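PDB 1NO7: major capsid protein, which probably builds the shell of the herpesvirus capsid as the main component of its hexons and pentons, this fragment being the upper domain. Local coordinates for residues 195-200 against 438-443; 389-394 against 422-427. One frame throughout, in Å; residues are numbered along the deposited sequence.

Interaction 1 (195-200 against 438-443); sequences ARLVVQ and GPAMLT
R196 sends its side chain off with CG anti to the backbone N (chi1 -178°) and keeps it extended as far as NE, which carries the guanidinium along helix 438-442 to the flank of A440. Q200, one turn further on, starts with CG beside its own backbone N and bends at chi2 (-136°), bringing its amide to the same alanine. The methyl of A440 is thus met by both polar chains and by a leucine. Its CB lies 3.8 Å from NE of R196, at the guanidinium edge and in its plane, and 3.5 Å from OE1 of Q200. CD1 of L197 approaches that CB at 4.2 Å, and the backbones are near there too, with CA of L197 4.6 Å from CA of A440. L197 also passes T443, whose hydroxyl is doubtfully placed. P439 borders the arginine, its CB 4.3 Å from NE.

The polar ends find their partner just ahead of the second helix. D437 forms a salt bridge with NH2 of R196 through OD2, offers its backbone N to OE1 of Q200 and accepts the backbone N of A440 with OD1, so one aspartate ties both side chains to the helix start. The positive charge of R196 probably balances the negative charge of the carboxylate. V436 covers L197 and Q200 from the adjoining loop.

The short axes approach to 8.3 Å at a signed crossing angle of -122°. This is helix-helix packing in the capsid protein's upper domain, with a small alanine at the closest backbone pair and a charged, polar rim.

Interaction 2 (389-394 against 422-427); sequences LQNMVV and ANTVNA
The flat amide of N391 meets the turn before helix 425-431 with its nitrogen foremost. ND2 gives a weak hydrogen bond to the backbone O of N423, 2.8 Å long but bent to 123° at the hydrogen, since the acceptor lies both off the amide plane and too near the line of the CG-ND2 bond. CA of T424 lies off the plane on the other side, 3.2 Å from ND2, so that the nitrogen is lodged between the two residues. The side chains of N391 and T424 cross at about a right angle. A second flat group, the amide of N426, stands across V393, likewise at about a right angle, with CG 3.7 Å from the backbone N of V393 and 3.8 Å from its O.

Between the two amides the contact is apolar on the helix side. With OG1 beside the backbone N (chi1 -70°), CG2 of T424 is left anti to that N and is directed at the chain opposite, 3.7 Å from CA of M392. T424 holds the N-cap position, yet its side chain makes no capping bond. V425 points toward the loop, where its CG1 lies 3.5 Å from CB of M392, close to the backbone oxygens of L389 and N391. Beyond CB the methionine turns off and leans on M441 of helix 438-442, while V393 also touches V421 and L389 packs on L444 and L447.

Q390 forms an inverse gamma turn as the chain leaves helix 382-389, and this brings the extended residues past the start of the next helix. The chemistry implies a join in which methyl groups press against backbone and the one assigned hydrogen bond is bent and probably contributes little.

In the fold
Interactions 1 and 2 have centres 14 Å apart and are bridged by helix 438-442, a member of interaction 1 that also touches the residues of interaction 2. One side of this helix faces 195-200; M441 and L442, which take no part there, turn to interaction 2. The backbone O of M441 lies 3.4 Å from SD of M392, and CD2 of L442 packs against CG2 of V394, while the side chain of M441 also touches N426. Helices 425-431 and 438-442 follow each other in the chain, and 438-442 lies between helix 195-208 and segment 389-394. Both contacts lie well away from the chain's centre, about 26 and 28 Å, on the same side of it.

Interaction 1 (195-200 against 438-443)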
loop_
_atom_site.group_PDB
_atom_site.type_symbol
_atom_site.label_atom_id
_atom_site.label_comp_id
_atom_site.label_asym_id
_atom_site.label_seq_id
_atom_site.Cartn_x
_atom_site.Cartn_y
_atom_site.Cartn_z
ATOM N N ALA A 195 3.190 -17.566 -14.321
ATOM C CA ALA A 195 4.643 -17.428 -14.229
ATOM C C ALA A 195 5.262 -17.183 -15.605
ATOM O O ALA A 195 6.055 -16.253 -15.775
ATOM C CB ALA A 195 5.257 -18.676 -13.592
ATOM N N ARG A 196 4.893 -18.004 -16.589
ATOM C CA ARG A 196 5.437 -17.841 -17.938
ATOM C C ARG A 196 5.116 -16.428 -18.416
ATOM O O ARG A 196 6.003 -15.635 -18.762
ATOM C CB ARG A 196 4.807 -18.857 -18.893
ATOM C CG ARG A 196 5.356 -18.792 -20.311
ATOM C CD ARG A 196 4.372 -19.386 -21.317
ATOM N NE ARG A 196 4.744 -19.051 -22.691
ATOM C CZ ARG A 196 5.702 -19.661 -23.378
ATOM N NH1 ARG A 196 6.388 -20.656 -22.826
ATOM N NH2 ARG A 196 5.995 -19.256 -24.608
ATOM N N LEU A 197 3.824 -16.128 -18.415
ATOM C CA LEU A 197 3.326 -14.827 -18.843
ATOM C C LEU A 197 4.115 -13.685 -18.238
ATOM O O LEU A 197 4.595 -12.790 -18.947
ATOM C CB LEU A 197 1.858 -14.675 -18.448
ATOM C CG LEU A 197 1.268 -13.289 -18.680
ATOM C CD1 LEU A 197 1.691 -12.768 -20.049
ATOM C CD2 LEU A 197 -0.261 -13.379 -18.565
ATOM N N VAL A 198 4.232 -13.720 -16.914
ATOM C CA VAL A 198 4.962 -12.692 -16.182
ATOM C C VAL A 198 6.397 -12.519 -16.671
ATOM O O VAL A 198 6.805 -11.412 -17.055
ATOM C CB VAL A 198 5.020 -13.010 -14.687
ATOM C CG1 VAL A 198 6.113 -12.184 -14.042
ATOM C CG2 VAL A 198 3.670 -12.716 -14.035
ATOM N N VAL A 199 7.159 -13.609 -16.649
ATOM C CA VAL A 199 8.545 -13.545 -17.081
ATOM C C VAL A 199 8.628 -12.742 -18.373
ATOM O O VAL A 199 9.582 -11.994 -18.595
ATOM C CB VAL A 199 9.152 -14.945 -17.334
ATOM C CG1 VAL A 199 10.651 -14.800 -17.567
ATOM C CG2 VAL A 199 8.883 -15.881 -16.152
ATOM N N GLN A 200 7.607 -12.886 -19.214
ATOM C CA GLN A 200 7.580 -12.157 -20.477
ATOM C C GLN A 200 7.466 -10.637 -20.255
ATOM O O GLN A 200 8.333 -9.867 -20.710
ATOM C CB GLN A 200 6.411 -12.636 -21.344
ATOM C CG GLN A 200 6.367 -14.145 -21.585
ATOM C CD GLN A 200 6.071 -14.487 -23.039
ATOM O OE1 GLN A 200 5.112 -13.979 -23.628
ATOM N NE2 GLN A 200 6.898 -15.350 -23.623
ATOM N N GLY A 438 1.165 -16.040 -27.687
ATOM C CA GLY A 438 -0.129 -16.670 -27.475
ATOM C C GLY A 438 -0.317 -17.582 -26.270
ATOM O O GLY A 438 -1.197 -17.332 -25.449
ATOM N N PRO A 439 0.476 -18.654 -26.135
ATOM C CA PRO A 439 0.320 -19.560 -24.992
ATOM C C PRO A 439 0.328 -18.786 -23.678
ATOM O O PRO A 439 -0.539 -18.994 -22.814
ATOM C CB PRO A 439 1.529 -20.487 -25.118
ATOM C CG PRO A 439 1.799 -20.500 -26.593
ATOM C CD PRO A 439 1.631 -19.045 -26.960
ATOM N N ALA A 440 1.318 -17.899 -23.537
ATOM C CA ALA A 440 1.446 -17.076 -22.339
ATOM C C ALA A 440 0.094 -16.410 -22.095
ATOM O O ALA A 440 -0.520 -16.564 -21.036
ATOM C CB ALA A 440 2.524 -16.018 -22.550
ATOM N N MET A 441 -0.370 -15.683 -23.108
ATOM C CA MET A 441 -1.651 -14.990 -23.042
ATOM C C MET A 441 -2.772 -15.943 -22.584
ATOM O O MET A 441 -3.615 -15.577 -21.771
ATOM C CB MET A 441 -1.968 -14.409 -24.421
ATOM C CG MET A 441 -2.949 -13.258 -24.458
ATOM S SD MET A 441 -2.471 -12.202 -25.876
ATOM C CE MET A 441 -0.592 -12.539 -26.011
ATOM N N LEU A 442 -2.770 -17.174 -23.082
ATOM C CA LEU A 442 -3.810 -18.118 -22.694
ATOM C C LEU A 442 -3.810 -18.548 -21.230
ATOM O O LEU A 442 -4.877 -18.887 -20.707
ATOM C CB LEU A 442 -3.765 -19.364 -23.581
ATOM C CG LEU A 442 -4.558 -19.241 -24.884
ATOM C CD1 LEU A 442 -6.020 -18.977 -24.575
ATOM C CD2 LEU A 442 -3.990 -18.120 -25.721
ATOM N N THR A 443 -2.648 -18.533 -20.565
ATOM C CA THR A 443 -2.595 -18.960 -19.156
ATOM C C THR A 443 -3.657 -18.243 -18.322
ATOM O O THR A 443 -4.051 -18.719 -17.248
ATOM C CB THR A 443 -1.214 -18.715 -18.531
ATOM O OG1 THR A 443 -0.679 -17.495 -19.048
ATOM C CG2 THR A 443 -0.257 -19.866 -18.847
#

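Interaction 2 (389-394 against 422-427)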
loop_
_atom_site.group_PDB
_atom_site.type_symbol
_atom_site.label_atom_id
_atom_site.label_comp_id
_atom_site.label_asym_id
_atom_site.label_seq_id
_atom_site.Cartn_x
_atom_site.Cartn_y
_atom_site.Cartn_z
ATOM N N LEU A 389 -9.775 -8.566 -19.365
ATOM C CA LEU A 389 -8.600 -9.408 -19.201
ATOM C C LEU A 389 -8.801 -10.721 -19.964
ATOM O O LEU A 389 -8.012 -11.045 -20.857
ATOM C CB LEU A 389 -8.344 -9.689 -17.716
ATOM C CG LEU A 389 -6.949 -9.312 -17.213
ATOM C CD1 LEU A 389 -6.822 -9.786 -15.778
ATOM C CD2 LEU A 389 -5.863 -9.950 -18.086
ATOM N N GLN A 390 -9.851 -11.469 -19.617
ATOM C CA GLN A 390 -10.147 -12.735 -20.292
ATOM C C GLN A 390 -11.027 -12.504 -21.525
ATOM O O GLN A 390 -12.000 -13.218 -21.766
ATOM C CB GLN A 390 -10.811 -13.727 -19.320
ATOM C CG GLN A 390 -11.996 -13.178 -18.550
ATOM C CD GLN A 390 -12.477 -14.113 -17.434
ATOM O OE1 GLN A 390 -11.695 -14.544 -16.577
ATOM N NE2 GLN A 390 -13.774 -14.407 -17.421
ATOM N N ASN A 391 -10.655 -11.489 -22.299
ATOM C CA ASN A 391 -11.342 -11.105 -23.524
ATOM C C ASN A 391 -10.229 -10.889 -24.555
ATOM O O ASN A 391 -10.042 -9.773 -25.072
ATOM C CB ASN A 391 -12.124 -9.803 -23.291
ATOM C CG ASN A 391 -12.219 -8.931 -24.544
ATOM O OD1 ASN A 391 -12.912 -9.277 -25.500
ATOM N ND2 ASN A 391 -11.500 -7.798 -24.543
ATOM N N MET A 392 -9.470 -11.947 -24.845
ATOM C CA MET A 392 -8.370 -11.826 -25.804
ATOM C C MET A 392 -8.663 -12.373 -27.206
ATOM O O MET A 392 -9.774 -12.835 -27.507
ATOM C CB MET A 392 -7.112 -12.500 -25.252
ATOM C CG MET A 392 -7.186 -14.006 -25.208
ATOM S SD MET A 392 -6.036 -14.715 -23.991
ATOM C CE MET A 392 -7.289 -15.261 -22.728
ATOM N N VAL A 393 -7.643 -12.313 -28.058
ATOM C CA VAL A 393 -7.744 -12.779 -29.438
ATOM C C VAL A 393 -6.473 -13.525 -29.873
ATOM O O VAL A 393 -5.468 -12.917 -30.282
ATOM C CB VAL A 393 -8.028 -11.567 -30.387
ATOM C CG1 VAL A 393 -7.501 -11.845 -31.821
ATOM C CG2 VAL A 393 -9.553 -11.251 -30.376
ATOM N N VAL A 394 -6.516 -14.849 -29.758
ATOM C CA VAL A 394 -5.390 -15.682 -30.156
ATOM C C VAL A 394 -5.778 -16.484 -31.392
ATOM O O VAL A 394 -6.520 -17.466 -31.306
ATOM C CB VAL A 394 -4.976 -16.643 -29.036
ATOM C CG1 VAL A 394 -3.885 -17.591 -29.531
ATOM C CG2 VAL A 394 -4.470 -15.842 -27.857
ATOM N N ALA A 422 -9.838 -3.523 -30.824
ATOM C CA ALA A 422 -10.062 -2.484 -29.825
ATOM C C ALA A 422 -10.784 -3.034 -28.588
ATOM O O ALA A 422 -11.665 -3.894 -28.704
ATOM C CB ALA A 422 -10.867 -1.346 -30.446
ATOM N N ASN A 423 -10.404 -2.533 -27.412
ATOM C CA ASN A 423 -10.998 -2.959 -26.140
ATOM C C ASN A 423 -10.717 -4.431 -25.825
ATOM O O ASN A 423 -11.525 -5.118 -25.188
ATOM C CB ASN A 423 -12.509 -2.699 -26.143
ATOM C CG ASN A 423 -12.845 -1.233 -25.953
ATOM O OD1 ASN A 423 -12.611 -0.663 -24.888
ATOM N ND2 ASN A 423 -13.390 -0.614 -26.986
ATOM N N THR A 424 -9.554 -4.896 -26.270
ATOM C CA THR A 424 -9.131 -6.272 -26.059
ATOM C C THR A 424 -7.769 -6.279 -25.418
ATOM O O THR A 424 -6.911 -5.466 -25.763
ATOM C CB THR A 424 -9.013 -7.017 -27.377
ATOM O OG1 THR A 424 -10.322 -7.224 -27.914
ATOM C CG2 THR A 424 -8.299 -8.353 -27.179
ATOM N N VAL A 425 -7.564 -7.210 -24.495
ATOM C CA VAL A 425 -6.278 -7.303 -23.811
ATOM C C VAL A 425 -5.112 -7.293 -24.803
ATOM O O VAL A 425 -3.983 -6.939 -24.446
ATOM C CB VAL A 425 -6.213 -8.557 -22.912
ATOM C CG1 VAL A 425 -7.228 -9.573 -23.380
ATOM C CG2 VAL A 425 -4.820 -9.145 -22.930
ATOM N N ASN A 426 -5.381 -7.667 -26.052
ATOM C CA ASN A 426 -4.325 -7.645 -27.061
ATOM C C ASN A 426 -3.921 -6.186 -27.244
ATOM O O ASN A 426 -2.735 -5.867 -27.355
ATOM C CB ASN A 426 -4.810 -8.201 -28.405
ATOM C CG ASN A 426 -5.093 -9.688 -28.364
ATOM O OD1 ASN A 426 -5.007 -10.366 -29.387
ATOM N ND2 ASN A 426 -5.447 -10.204 -27.188
ATOM N N ALA A 427 -4.925 -5.308 -27.267
ATOM C CA ALA A 427 -4.703 -3.877 -27.436
ATOM C C ALA A 427 -3.747 -3.380 -26.365
ATOM O O ALA A 427 -2.677 -2.829 -26.666
ATOM C CB ALA A 427 -6.028 -3.123 -27.343
#